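Local coordinates for sensor protein (Rhodopseudomonas palustris, PDB 2OOL) that senses light as a bacteriophytochrome, holding biliverdin in the chromophore-binding domain described here, and probably signals through a histidine kinase part absent from this construct, at residues Y44-S49 and V76-Y81; R106-T111 and E115-G120; N228-I233 and A313-A318; N143-S148 and R174-F179. One frame throughout, in Å; residues are numbered along the deposited sequence. Where two conformers were deposited one is given.

Contact 1 (Y44-S49 and V76-Y81)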
loop_
_atom_site.group_PDB
_atom_site.type_symbol
_atom_site.label_atom_id
_atom_site.label_comp_id
_atom_site.label_asym_id
_atom_site.label_seq_id
_atom_site.Cartn_x
_atom_site.Cartn_y
_atom_site.Cartn_z
ATOM N N TYR A 44 -1.653 -22.746 13.136
ATOM C CA TYR A 44 -2.556 -23.546 13.972
ATOM C C TYR A 44 -4.022 -23.191 13.692
ATOM O O TYR A 44 -4.342 -22.039 13.430
ATOM C CB TYR A 44 -2.242 -23.309 15.474
ATOM C CG TYR A 44 -0.798 -23.552 15.865
ATOM C CD1 TYR A 44 -0.362 -24.806 16.270
ATOM C CD2 TYR A 44 0.141 -22.512 15.847
ATOM C CE1 TYR A 44 0.994 -25.030 16.609
ATOM C CE2 TYR A 44 1.490 -22.734 16.177
ATOM C CZ TYR A 44 1.895 -23.996 16.553
ATOM O OH TYR A 44 3.215 -24.211 16.921
ATOM N N LEU A 45 -4.928 -24.160 13.814
ATOM C CA LEU A 45 -6.347 -23.910 13.510
ATOM C C LEU A 45 -7.270 -24.304 14.661
ATOM O O LEU A 45 -7.096 -25.364 15.254
ATOM C CB LEU A 45 -6.753 -24.675 12.238
ATOM C CG LEU A 45 -8.150 -24.544 11.660
ATOM C CD1 LEU A 45 -8.090 -24.816 10.156
ATOM C CD2 LEU A 45 -9.215 -25.472 12.362
ATOM N N PHE A 46 -8.258 -23.443 14.934
ATOM C CA PHE A 46 -9.299 -23.713 15.913
ATOM C C PHE A 46 -10.633 -23.469 15.255
ATOM O O PHE A 46 -10.800 -22.504 14.516
ATOM C CB PHE A 46 -9.177 -22.735 17.059
ATOM C CG PHE A 46 -7.871 -22.809 17.775
ATOM C CD1 PHE A 46 -7.770 -23.505 18.976
ATOM C CD2 PHE A 46 -6.738 -22.182 17.258
ATOM C CE1 PHE A 46 -6.584 -23.547 19.676
ATOM C CE2 PHE A 46 -5.514 -22.262 17.934
ATOM C CZ PHE A 46 -5.426 -22.928 19.123
ATOM N N VAL A 47 -11.567 -24.365 15.466
ATOM C CA VAL A 47 -12.968 -24.045 15.277
ATOM C C VAL A 47 -13.485 -23.632 16.609
ATOM O O VAL A 47 -13.270 -24.341 17.567
ATOM C CB VAL A 47 -13.773 -25.257 14.748
ATOM C CG1 VAL A 47 -15.204 -24.853 14.559
ATOM C CG2 VAL A 47 -13.086 -25.786 13.400
ATOM N N VAL A 48 -14.145 -22.486 16.679
ATOM C CA VAL A 48 -14.730 -22.024 17.924
ATOM C C VAL A 48 -16.200 -21.615 17.744
ATOM O O VAL A 48 -16.611 -21.135 16.686
ATOM C CB VAL A 48 -13.960 -20.818 18.510
ATOM C CG1 VAL A 48 -12.486 -21.177 18.781
ATOM C CG2 VAL A 48 -14.037 -19.657 17.564
ATOM N N SER A 49 -16.981 -21.765 18.798
ATOM C CA SER A 49 -18.381 -21.397 18.744
ATOM C C SER A 49 -18.527 -19.887 18.886
ATOM O O SER A 49 -17.711 -19.232 19.516
ATOM C CB SER A 49 -19.140 -22.092 19.858
ATOM O OG SER A 49 -18.755 -21.523 21.076
ATOM N N VAL A 76 -13.326 -26.213 25.658
ATOM C CA VAL A 76 -12.694 -25.251 26.539
ATOM C C VAL A 76 -12.781 -23.843 25.942
ATOM O O VAL A 76 -12.613 -23.662 24.751
ATOM C CB VAL A 76 -11.227 -25.645 26.813
ATOM C CG1 VAL A 76 -10.561 -24.604 27.662
ATOM C CG2 VAL A 76 -11.193 -27.011 27.514
ATOM N N PRO A 77 -13.084 -22.836 26.760
ATOM C CA PRO A 77 -13.047 -21.507 26.197
ATOM C C PRO A 77 -11.639 -21.117 25.637
ATOM O O PRO A 77 -10.601 -21.321 26.283
ATOM C CB PRO A 77 -13.462 -20.615 27.350
ATOM C CG PRO A 77 -14.129 -21.482 28.305
ATOM C CD PRO A 77 -13.525 -22.840 28.156
ATOM N N ILE A 78 -11.603 -20.586 24.435
ATOM C CA ILE A 78 -10.297 -20.331 23.816
ATOM C C ILE A 78 -9.561 -19.238 24.631
ATOM O O ILE A 78 -8.331 -19.236 24.705
ATOM C CB ILE A 78 -10.411 -19.980 22.331
ATOM C CG1 ILE A 78 -9.017 -20.091 21.649
ATOM C CG2 ILE A 78 -11.043 -18.611 22.145
ATOM C CD1 ILE A 78 -9.022 -19.842 20.202
ATOM N N ALA A 79 -10.339 -18.373 25.283
ATOM C CA ALA A 79 -9.831 -17.248 26.071
ATOM C C ALA A 79 -8.924 -17.690 27.192
ATOM O O ALA A 79 -8.180 -16.886 27.728
ATOM C CB ALA A 79 -10.980 -16.426 26.628
ATOM N N HIS A 80 -9.006 -18.957 27.583
ATOM C CA HIS A 80 -8.082 -19.477 28.568
ATOM C C HIS A 80 -6.636 -19.505 28.094
ATOM O O HIS A 80 -5.736 -19.446 28.927
ATOM C CB HIS A 80 -8.501 -20.850 29.075
ATOM C CG HIS A 80 -9.695 -20.804 29.962
ATOM N ND1 HIS A 80 -10.496 -21.898 30.180
ATOM C CD2 HIS A 80 -10.245 -19.788 30.666
ATOM C CE1 HIS A 80 -11.475 -21.573 31.003
ATOM N NE2 HIS A 80 -11.356 -20.294 31.302
ATOM N N TYR A 81 -6.406 -19.545 26.790
ATOM C CA TYR A 81 -5.047 -19.589 26.258
ATOM C C TYR A 81 -4.635 -18.302 25.534
ATOM O O TYR A 81 -3.633 -18.297 24.836
ATOM C CB TYR A 81 -4.922 -20.730 25.285
ATOM C CG TYR A 81 -5.490 -22.000 25.790
ATOM C CD1 TYR A 81 -6.766 -22.389 25.411
ATOM C CD2 TYR A 81 -4.761 -22.820 26.647
ATOM C CE1 TYR A 81 -7.323 -23.554 25.884
ATOM C CE2 TYR A 81 -5.307 -24.003 27.133
ATOM C CZ TYR A 81 -6.596 -24.354 26.736
ATOM O OH TYR A 81 -7.204 -25.517 27.172
#
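Val48 and Ile78 bring their CA atoms to 7.6 Å, the nearest backbone approach between strand 44-48 and the loop with its short 3-10 segment at 78-80. Both pieces belong to the PAS fold. Strand 44-48 is an inner strand of its antiparallel sheet, between 55-59 and 128-134, and the loop passes over one face of that sheet on its way to helix 84-94. Ile78 carries the whole contact through a single methyl, CD1. Its chain is stretched, with CG1 anti to the backbone N (chi1 -165°) and CD1 fully extended beyond it, and this delivers the methyl between Phe46 and Val48, whose side chains rise from the same side of the strand. CD1 stands over one face of the Phe46 ring as a CH-pi contact, 4.2 Å from the ring centroid and 21° off the ring normal, displaced toward the rim. All three residues are buried, and further apolar side chains pack round them: Ile55 touches both Phe46 and Ile78, Val62 of helix 62-66 packs on Phe46, and Leu131 meets Ile78 from strand 128-134. The turn that presents Ile78 is closed by its own backbone, with His80 N bonded to Pro77 O (3.1 Å) and Tyr81 N to Ile78 O (2.9 Å). Beside the ring, Val48 CG1 lies 4.0 Å from Ile78 CD1.

Contact 2 (R106-T111 and E115-G120); sequences RLDVVT and ERAFNG
Leu107 and Phe118 form a hydrogen-bonded pair in the antiparallel beta hairpin of strands 105-111 and 114-125. Leu107 N reaches Phe118 O at 3.1 Å, and Phe118 N returns a more bent bond to Leu107 O (N-H...O 143°). Val109 and Arg116 repeat the pattern with two nearly straight bonds, Val109 N to Arg116 O being 2.8 Å. The hairpin lies at one end of the PAS sheet, where 105-111 is the outermost strand of this chain. Leu107, Val109 and Phe118 point to the face beneath helix 62-66, where Leu65 meets Phe118 and Leu66 meets Val109. Here Val109 CG2 comes obliquely to the Phe118 ring, 3.5 Å from CE2, while Leu107 O lies at the ring edge. Arg106, Asp108, Glu115 and Ala117 occupy the other face. Arg106 NE binds Asp108 OD1 at 2.9 Å in a salt bridge along one strand, on the syn side of the carboxylate and near the guanidinium plane. Ala117 CB, on the neighbouring strand, lies 3.2 Å from Asp108 OD1. Two acids also crowd together, Asp108 OD2 and Glu115 OE2 being 3.4 Å apart with carboxylate planes turned by 47°; the arginine probably offsets part of that repulsion, with its NH2 5.7 Å from Glu115 OE2.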
loop_
_atom_site.group_PDB
_atom_site.type_symbol
_atom_site.label_atom_id
_atom_site.label_comp_id
_atom_site.label_asym_id
_atom_site.label_seq_id
_atom_site.Cartn_x
_atom_site.Cartn_y
_atom_site.Cartn_z
ATOM N N ARG A 106 -4.013 -9.285 15.791
ATOM C CA ARG A 106 -2.886 -9.766 16.594
ATOM C C ARG A 106 -3.435 -10.529 17.761
ATOM O O ARG A 106 -4.272 -10.030 18.471
ATOM C CB ARG A 106 -1.991 -8.633 17.096
ATOM C CG ARG A 106 -0.746 -9.156 17.920
ATOM C CD ARG A 106 -0.465 -8.372 19.187
ATOM N NE ARG A 106 0.775 -8.885 19.749
ATOM C CZ ARG A 106 1.903 -8.189 19.902
ATOM N NH1 ARG A 106 2.026 -6.869 19.605
ATOM N NH2 ARG A 106 2.940 -8.858 20.373
ATOM N N LEU A 107 -2.967 -11.754 17.939
ATOM C CA LEU A 107 -3.326 -12.574 19.064
ATOM C C LEU A 107 -2.052 -13.111 19.720
ATOM O O LEU A 107 -1.131 -13.594 19.023
ATOM C CB LEU A 107 -4.203 -13.729 18.605
ATOM C CG LEU A 107 -5.607 -13.371 18.036
ATOM C CD1 LEU A 107 -6.340 -14.555 17.598
ATOM C CD2 LEU A 107 -6.444 -12.605 19.030
ATOM N N ASP A 108 -2.009 -12.998 21.050
ATOM C CA ASP A 108 -0.957 -13.510 21.896
ATOM C C ASP A 108 -1.505 -14.702 22.670
ATOM O O ASP A 108 -2.489 -14.553 23.407
ATOM C CB ASP A 108 -0.476 -12.396 22.861
ATOM C CG ASP A 108 0.259 -11.234 22.115
ATOM O OD1 ASP A 108 0.830 -11.472 21.058
ATOM O OD2 ASP A 108 0.268 -10.075 22.564
ATOM N N VAL A 109 -0.876 -15.863 22.488
ATOM C CA VAL A 109 -1.228 -17.125 23.131
ATOM C C VAL A 109 -0.319 -17.308 24.348
ATOM O O VAL A 109 0.896 -17.098 24.237
ATOM C CB VAL A 109 -0.990 -18.295 22.160
ATOM C CG1 VAL A 109 -1.234 -19.652 22.774
ATOM C CG2 VAL A 109 -1.816 -18.106 20.885
ATOM N N VAL A 110 -0.908 -17.660 25.505
ATOM C CA VAL A 110 -0.151 -17.928 26.728
ATOM C C VAL A 110 0.166 -19.422 26.767
ATOM O O VAL A 110 -0.740 -20.236 26.804
ATOM C CB VAL A 110 -0.925 -17.439 27.942
ATOM C CG1 VAL A 110 -0.126 -17.643 29.228
ATOM C CG2 VAL A 110 -1.299 -15.954 27.766
ATOM N N THR A 111 1.440 -19.780 26.622
ATOM C CA THR A 111 1.901 -21.164 26.533
ATOM C C THR A 111 2.760 -21.448 27.757
ATOM O O THR A 111 3.231 -20.513 28.434
ATOM C CB THR A 111 2.742 -21.480 25.206
ATOM O OG1 THR A 111 4.089 -21.034 25.325
ATOM C CG2 THR A 111 2.139 -20.889 23.924
ATOM N N GLU A 115 4.782 -16.437 26.216
ATOM C CA GLU A 115 3.744 -15.818 25.390
ATOM C C GLU A 115 4.221 -15.663 23.953
ATOM O O GLU A 115 5.258 -15.062 23.689
ATOM C CB GLU A 115 3.387 -14.463 26.010
ATOM C CG GLU A 115 2.380 -13.623 25.290
ATOM C CD GLU A 115 2.107 -12.301 26.010
ATOM O OE1 GLU A 115 2.270 -12.257 27.242
ATOM O OE2 GLU A 115 1.742 -11.289 25.360
ATOM N N ARG A 116 3.437 -16.209 23.027
ATOM C CA ARG A 116 3.696 -16.228 21.597
ATOM C C ARG A 116 2.707 -15.397 20.828
ATOM O O ARG A 116 1.489 -15.569 20.979
ATOM C CB ARG A 116 3.555 -17.641 21.053
ATOM C CG ARG A 116 4.591 -18.621 21.569
ATOM C CD ARG A 116 5.773 -18.670 20.618
ATOM N NE ARG A 116 5.398 -19.083 19.264
ATOM C CZ ARG A 116 5.242 -20.346 18.871
ATOM N NH1 ARG A 116 5.425 -21.360 19.722
ATOM N NH2 ARG A 116 4.915 -20.595 17.597
ATOM N N ALA A 117 3.239 -14.597 19.891
ATOM C CA ALA A 117 2.482 -13.650 19.087
ATOM C C ALA A 117 2.252 -14.179 17.635
ATOM O O ALA A 117 3.172 -14.684 16.963
ATOM C CB ALA A 117 3.234 -12.240 19.041
ATOM N N PHE A 118 1.023 -13.996 17.175
ATOM C CA PHE A 118 0.506 -14.524 15.925
ATOM C C PHE A 118 -0.379 -13.526 15.208
ATOM O O PHE A 118 -0.875 -12.586 15.775
ATOM C CB PHE A 118 -0.373 -15.743 16.156
ATOM C CG PHE A 118 0.336 -16.930 16.740
ATOM C CD1 PHE A 118 1.060 -17.800 15.927
ATOM C CD2 PHE A 118 0.237 -17.213 18.095
ATOM C CE1 PHE A 118 1.737 -18.879 16.458
ATOM C CE2 PHE A 118 0.872 -18.300 18.637
ATOM C CZ PHE A 118 1.627 -19.142 17.837
ATOM N N ASN A 119 -0.552 -13.776 13.906
ATOM C CA ASN A 119 -1.556 -13.140 13.082
ATOM C C ASN A 119 -2.734 -14.073 13.160
ATOM O O ASN A 119 -2.644 -15.235 12.730
ATOM C CB ASN A 119 -1.133 -13.060 11.587
ATOM C CG ASN A 119 -0.521 -11.758 11.198
ATOM O OD1 ASN A 119 -0.073 -11.615 10.037
ATOM N ND2 ASN A 119 -0.524 -10.788 12.089
ATOM N N GLY A 120 -3.854 -13.552 13.645
ATOM C CA GLY A 120 -5.091 -14.321 13.712
ATOM C C GLY A 120 -5.978 -14.065 12.499
ATOM O O GLY A 120 -6.324 -12.898 12.179
#

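Contact 3 (N228-I233 and A313-A318)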
loop_
_atom_site.group_PDB
_atom_site.type_symbol
_atom_site.label_atom_id
_atom_site.label_comp_id
_atom_site.label_asym_id
_atom_site.label_seq_id
_atom_site.Cartn_x
_atom_site.Cartn_y
_atom_site.Cartn_z
ATOM N N ASN A 228 -12.015 -18.476 -3.848
ATOM C CA ASN A 228 -10.984 -18.204 -2.857
ATOM C C ASN A 228 -9.690 -17.870 -3.598
ATOM O O ASN A 228 -8.972 -18.774 -3.995
ATOM C CB ASN A 228 -10.757 -19.405 -1.932
ATOM C CG ASN A 228 -9.694 -19.105 -0.862
ATOM O OD1 ASN A 228 -9.029 -18.097 -0.962
ATOM N ND2 ASN A 228 -9.497 -19.983 0.086
ATOM N N PRO A 229 -9.426 -16.566 -3.838
ATOM C CA PRO A 229 -8.402 -16.145 -4.790
ATOM C C PRO A 229 -6.919 -16.121 -4.398
ATOM O O PRO A 229 -6.098 -15.756 -5.280
ATOM C CB PRO A 229 -8.819 -14.707 -5.161
ATOM C CG PRO A 229 -9.558 -14.187 -3.939
ATOM C CD PRO A 229 -10.176 -15.422 -3.269
ATOM N N VAL A 230 -6.568 -16.487 -3.170
ATOM C CA VAL A 230 -5.159 -16.507 -2.720
ATOM C C VAL A 230 -4.846 -17.795 -1.967
ATOM O O VAL A 230 -5.655 -18.249 -1.240
ATOM C CB VAL A 230 -4.846 -15.309 -1.820
ATOM C CG1 VAL A 230 -3.292 -15.206 -1.543
ATOM C CG2 VAL A 230 -5.365 -13.985 -2.467
ATOM N N ARG A 231 -3.698 -18.423 -2.228
ATOM C CA ARG A 231 -3.252 -19.630 -1.511
ATOM C C ARG A 231 -1.724 -19.663 -1.438
ATOM O O ARG A 231 -1.051 -19.185 -2.343
ATOM C CB ARG A 231 -3.732 -20.880 -2.249
ATOM C CG ARG A 231 -3.132 -21.038 -3.636
ATOM C CD ARG A 231 -4.135 -21.550 -4.662
ATOM N NE ARG A 231 -5.288 -20.673 -4.728
ATOM C CZ ARG A 231 -5.490 -19.758 -5.665
ATOM N NH1 ARG A 231 -6.584 -19.042 -5.629
ATOM N NH2 ARG A 231 -4.614 -19.539 -6.628
ATOM N N ILE A 232 -1.193 -20.236 -0.378
ATOM C CA ILE A 232 0.210 -20.383 -0.194
ATOM C C ILE A 232 0.571 -21.739 0.359
ATOM O O ILE A 232 -0.138 -22.289 1.214
ATOM C CB ILE A 232 0.864 -19.227 0.653
ATOM C CG1 ILE A 232 2.389 -19.428 0.780
ATOM C CG2 ILE A 232 0.260 -19.115 2.066
ATOM C CD1 ILE A 232 3.155 -18.157 1.284
ATOM N N ILE A 233 1.691 -22.271 -0.147
ATOM C CA ILE A 233 2.269 -23.510 0.325
ATOM C C ILE A 233 3.726 -23.171 0.605
ATOM O O ILE A 233 4.546 -23.305 -0.252
ATOM C CB ILE A 233 2.177 -24.680 -0.748
ATOM C CG1 ILE A 233 0.753 -24.789 -1.358
ATOM C CG2 ILE A 233 2.655 -26.055 -0.135
ATOM C CD1 ILE A 233 0.692 -25.484 -2.733
ATOM N N ALA A 313 -1.428 -7.554 -0.320
ATOM C CA ALA A 313 -0.835 -6.603 -1.268
ATOM C C ALA A 313 -0.795 -7.203 -2.679
ATOM O O ALA A 313 -1.212 -6.565 -3.608
ATOM C CB ALA A 313 0.553 -6.165 -0.826
ATOM N N CYS A 314 -0.308 -8.431 -2.810
ATOM C CA CYS A 314 -0.378 -9.189 -4.048
ATOM C C CYS A 314 -1.785 -9.265 -4.641
ATOM O O CYS A 314 -1.936 -9.239 -5.864
ATOM C CB CYS A 314 0.189 -10.611 -3.852
ATOM S SG CYS A 314 1.967 -10.670 -3.271
ATOM N N GLU A 315 -2.801 -9.390 -3.794
ATOM C CA GLU A 315 -4.172 -9.539 -4.237
ATOM C C GLU A 315 -4.667 -8.223 -4.823
ATOM O O GLU A 315 -5.342 -8.212 -5.847
ATOM C CB GLU A 315 -5.089 -9.989 -3.098
ATOM C CG GLU A 315 -6.498 -10.274 -3.572
ATOM C CD GLU A 315 -7.466 -10.617 -2.421
ATOM O OE1 GLU A 315 -7.136 -10.394 -1.246
ATOM O OE2 GLU A 315 -8.579 -11.094 -2.705
ATOM N N LEU A 316 -4.322 -7.134 -4.131
ATOM C CA LEU A 316 -4.570 -5.780 -4.621
ATOM C C LEU A 316 -3.978 -5.567 -6.010
ATOM O O LEU A 316 -4.665 -5.065 -6.924
ATOM C CB LEU A 316 -3.997 -4.746 -3.664
ATOM C CG LEU A 316 -4.147 -3.270 -4.015
ATOM C CD1 LEU A 316 -5.605 -2.846 -4.247
ATOM C CD2 LEU A 316 -3.485 -2.427 -2.909
ATOM N N ILE A 317 -2.703 -5.921 -6.153
ATOM C CA ILE A 317 -2.010 -5.823 -7.443
ATOM C C ILE A 317 -2.754 -6.599 -8.542
ATOM O O ILE A 317 -2.932 -6.106 -9.676
ATOM C CB ILE A 317 -0.541 -6.251 -7.295
ATOM C CG1 ILE A 317 0.255 -5.109 -6.633
ATOM C CG2 ILE A 317 0.137 -6.582 -8.657
ATOM C CD1 ILE A 317 1.514 -5.555 -5.968
ATOM N N ALA A 318 -3.201 -7.785 -8.175
ATOM C CA ALA A 318 -3.915 -8.672 -9.045
ATOM C C ALA A 318 -5.227 -8.060 -9.464
ATOM O O ALA A 318 -5.601 -8.143 -10.645
ATOM C CB ALA A 318 -4.152 -9.992 -8.363
#
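The apolar part of this contact runs along the stem of Glu315, on helix 308-332, against Val230 of strand 230-233. Val230 CG2 lies 4.0 Å from Glu315 CG and equally far from its CD, so one methyl packs along the side chain from CG to the carboxylate carbon. Glu315 has CG anti to its N (chi1 -175°) and is extended beyond, which carries the carboxylate past the valine to the preceding proline, where OE2 comes 3.5 Å from Pro229 CG. Among the polar interactions, Glu315 OE1 makes a long, weak ion pair with Arg154 of the second subunit. Within the strand segment, Arg231 NH1 bonds Asn228 O at 2.9 Å, on a lone pair and in the plane of its own guanidinium; the same residue makes a cation-pi contact with Tyr225 and touches the biliverdin. An alanine in place of Glu315 would probably leave Val230 CG2 without the CG and CD it packs on and Arg154 of the other subunit without its distant acidic partner. The arrangement joins the edge strand of the six-stranded GAF sheet to the long helix that backs it, with the chromophore about 9 Å from the Val230 side chain and Ile233 lining its pocket.

Contact 4 (N143-S148 and R174-F179)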
loop_
_atom_site.group_PDB
_atom_site.type_symbol
_atom_site.label_atom_id
_atom_site.label_comp_id
_atom_site.label_asym_id
_atom_site.label_seq_id
_atom_site.Cartn_x
_atom_site.Cartn_y
_atom_site.Cartn_z
ATOM N N ASN A 143 7.083 1.485 4.948
ATOM C CA ASN A 143 6.922 2.734 4.157
ATOM C C ASN A 143 7.386 2.595 2.668
ATOM O O ASN A 143 6.669 3.012 1.739
ATOM C CB ASN A 143 7.582 3.927 4.862
ATOM C CG ASN A 143 6.763 4.420 6.080
ATOM O OD1 ASN A 143 5.533 4.540 6.025
ATOM N ND2 ASN A 143 7.457 4.723 7.173
ATOM N N GLU A 144 8.558 1.996 2.475
ATOM C CA GLU A 144 9.033 1.591 1.147
ATOM C C GLU A 144 8.040 0.641 0.472
ATOM O O GLU A 144 7.760 0.748 -0.720
ATOM C CB GLU A 144 10.396 0.892 1.246
ATOM C CG GLU A 144 11.505 1.715 1.910
ATOM C CD GLU A 144 12.878 1.067 1.779
ATOM O OE1 GLU A 144 13.042 0.125 0.965
ATOM O OE2 GLU A 144 13.799 1.508 2.499
ATOM N N PHE A 145 7.526 -0.304 1.242
ATOM C CA PHE A 145 6.541 -1.241 0.754
ATOM C C PHE A 145 5.327 -0.516 0.175
ATOM O O PHE A 145 4.950 -0.797 -0.955
ATOM C CB PHE A 145 6.113 -2.131 1.917
ATOM C CG PHE A 145 5.068 -3.123 1.580
ATOM C CD1 PHE A 145 5.394 -4.286 0.912
ATOM C CD2 PHE A 145 3.763 -2.948 2.018
ATOM C CE1 PHE A 145 4.421 -5.240 0.640
ATOM C CE2 PHE A 145 2.776 -3.925 1.765
ATOM C CZ PHE A 145 3.117 -5.059 1.067
ATOM N N PHE A 146 4.738 0.407 0.946
ATOM C CA PHE A 146 3.579 1.167 0.479
ATOM C C PHE A 146 3.898 1.968 -0.795
ATOM O O PHE A 146 3.097 2.033 -1.727
ATOM C CB PHE A 146 3.087 2.155 1.531
ATOM C CG PHE A 146 2.441 1.532 2.743
ATOM C CD1 PHE A 146 1.972 0.229 2.754
ATOM C CD2 PHE A 146 2.284 2.297 3.888
ATOM C CE1 PHE A 146 1.381 -0.299 3.904
ATOM C CE2 PHE A 146 1.709 1.789 5.011
ATOM C CZ PHE A 146 1.242 0.484 5.028
ATOM N N ARG A 147 5.063 2.593 -0.815
ATOM C CA ARG A 147 5.497 3.370 -1.974
ATOM C C ARG A 147 5.578 2.505 -3.227
ATOM O O ARG A 147 5.060 2.898 -4.264
ATOM C CB ARG A 147 6.863 4.034 -1.679
ATOM C CG ARG A 147 7.518 4.725 -2.839
ATOM C CD ARG A 147 8.831 5.298 -2.386
ATOM N NE ARG A 147 9.833 4.260 -2.148
ATOM C CZ ARG A 147 10.840 4.347 -1.269
ATOM N NH1 ARG A 147 10.997 5.416 -0.492
ATOM N NH2 ARG A 147 11.698 3.338 -1.153
ATOM N N SER A 148 6.178 1.315 -3.111
ATOM C CA SER A 148 6.289 0.422 -4.275
ATOM C C SER A 148 4.911 -0.034 -4.767
ATOM O O SER A 148 4.651 -0.001 -5.961
ATOM C CB SER A 148 7.234 -0.789 -4.039
ATOM O OG SER A 148 6.702 -1.710 -3.114
ATOM N N ARG A 174 7.286 -9.846 -7.293
ATOM C CA ARG A 174 8.576 -10.415 -6.943
ATOM C C ARG A 174 9.306 -9.514 -5.942
ATOM O O ARG A 174 9.898 -10.002 -4.984
ATOM C CB ARG A 174 9.465 -10.654 -8.173
ATOM C CG ARG A 174 10.645 -11.521 -7.837
ATOM C CD ARG A 174 11.470 -11.968 -9.066
ATOM N NE ARG A 174 12.166 -10.888 -9.771
ATOM C CZ ARG A 174 13.375 -10.410 -9.465
ATOM N NH1 ARG A 174 14.065 -10.875 -8.430
ATOM N NH2 ARG A 174 13.902 -9.451 -10.212
ATOM N N ARG A 175 9.229 -8.207 -6.172
ATOM C CA ARG A 175 9.761 -7.200 -5.245
ATOM C C ARG A 175 9.335 -7.398 -3.787
ATOM O O ARG A 175 10.157 -7.301 -2.879
ATOM C CB ARG A 175 9.284 -5.811 -5.669
ATOM C CG ARG A 175 10.247 -4.672 -5.352
ATOM C CD ARG A 175 9.783 -3.391 -6.048
ATOM N NE ARG A 175 10.268 -3.307 -7.431
ATOM C CZ ARG A 175 9.529 -3.286 -8.550
ATOM N NH1 ARG A 175 8.207 -3.311 -8.526
ATOM N NH2 ARG A 175 10.153 -3.186 -9.732
ATOM N N ILE A 176 8.063 -7.696 -3.564
ATOM C CA ILE A 176 7.516 -7.667 -2.214
ATOM C C ILE A 176 7.401 -9.044 -1.591
ATOM O O ILE A 176 7.191 -9.132 -0.394
ATOM C CB ILE A 176 6.165 -6.917 -2.172
ATOM C CG1 ILE A 176 5.089 -7.682 -2.949
ATOM C CG2 ILE A 176 6.332 -5.473 -2.757
ATOM C CD1 ILE A 176 3.702 -7.013 -2.914
ATOM N N THR A 177 7.549 -10.104 -2.381
ATOM C CA THR A 177 7.505 -11.475 -1.876
ATOM C C THR A 177 8.896 -12.060 -1.684
ATOM O O THR A 177 9.097 -12.946 -0.864
ATOM C CB THR A 177 6.665 -12.433 -2.799
ATOM O OG1 THR A 177 7.209 -12.526 -4.117
ATOM C CG2 THR A 177 5.210 -11.996 -2.906
ATOM N N GLY A 178 9.853 -11.591 -2.475
ATOM C CA GLY A 178 11.165 -12.202 -2.538
ATOM C C GLY A 178 11.246 -13.564 -3.202
ATOM O O GLY A 178 12.280 -14.211 -3.142
ATOM N N PHE A 179 10.172 -14.019 -3.838
ATOM C CA PHE A 179 10.163 -15.365 -4.420
ATOM C C PHE A 179 11.044 -15.320 -5.676
ATOM O O PHE A 179 11.156 -14.291 -6.347
ATOM C CB PHE A 179 8.736 -15.846 -4.742
ATOM C CG PHE A 179 8.068 -16.657 -3.636
ATOM C CD1 PHE A 179 8.136 -16.273 -2.288
ATOM C CD2 PHE A 179 7.342 -17.781 -3.956
ATOM C CE1 PHE A 179 7.497 -17.003 -1.315
ATOM C CE2 PHE A 179 6.683 -18.523 -2.997
ATOM C CZ PHE A 179 6.761 -18.137 -1.664
#
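The Phe145 ring meets Ile176 edge-on: Ile176 CB lies near the ring plane, 3.7 Å from CE1, and the two side chains cross at about a right angle. Ile176 CG2 lies farther from the ring plane, 3.9 Å from Phe145 CE1. Ala313 of helix 308-332 also touches the ring, and Arg150 of the second subunit packs on the Phe145 side chain. The guanidinium of Arg147, two residues on, has Glu144 CA, about a turn earlier, over one face, offset toward the rim. Phe145 reaches across because its CG is anti to the backbone N (chi1 178°), swinging the ring toward helix 162-177 although its CB does not point there directly. One turn on, Ser148 faces the other helix: its OG is 3.8 Å from Ile176 CG2, and its CB is 4.2 Å from Arg175 CD. The polar ends of Ser148 and Arg175 converge on Glu172, whose OE1 makes a salt bridge with Arg175 NH1 and whose OE2 bonds Ser148 OG. An alanine instead of Phe145 would remove the CE1 and CD1 edge and would probably leave a gap beside Ile176 and Ala313. Helix 162-177 stops just after the contact, where Gly178 takes a positive phi (70°) while its N still bonds Arg174 O at 3.0 Å. The arrangement is that of a helical bundle: helices 142-157 and 162-177 pack side by side with 308-332 against both, and the second subunit adds to it, consistent with the helical dimer interfaces of bacteriophytochromes.

Along the chain the order is contact 1, contact 2, contact 4, contact 3. Contacts 1 and 2 share the PAS sheet; their centres are 12 Å apart and they touch, Tyr81 O probably bonding Val110 N, while Tyr44 packs on Phe118. Contacts 3 and 4, 14 Å apart between centres, meet where Ala313 and Ile317 of helix 308-332 pack on Phe145 and Ile176, and both also touch the second subunit. The two pairs are separate: contacts 1 and 3 are 27 Å apart between centres, contacts 2 and 4 about 26 Å. One pair thus lies within the PAS domain; in the other, contact 3 joins the GAF sheet to helix 308-332 and contact 4 packs two neighbouring helices beside it.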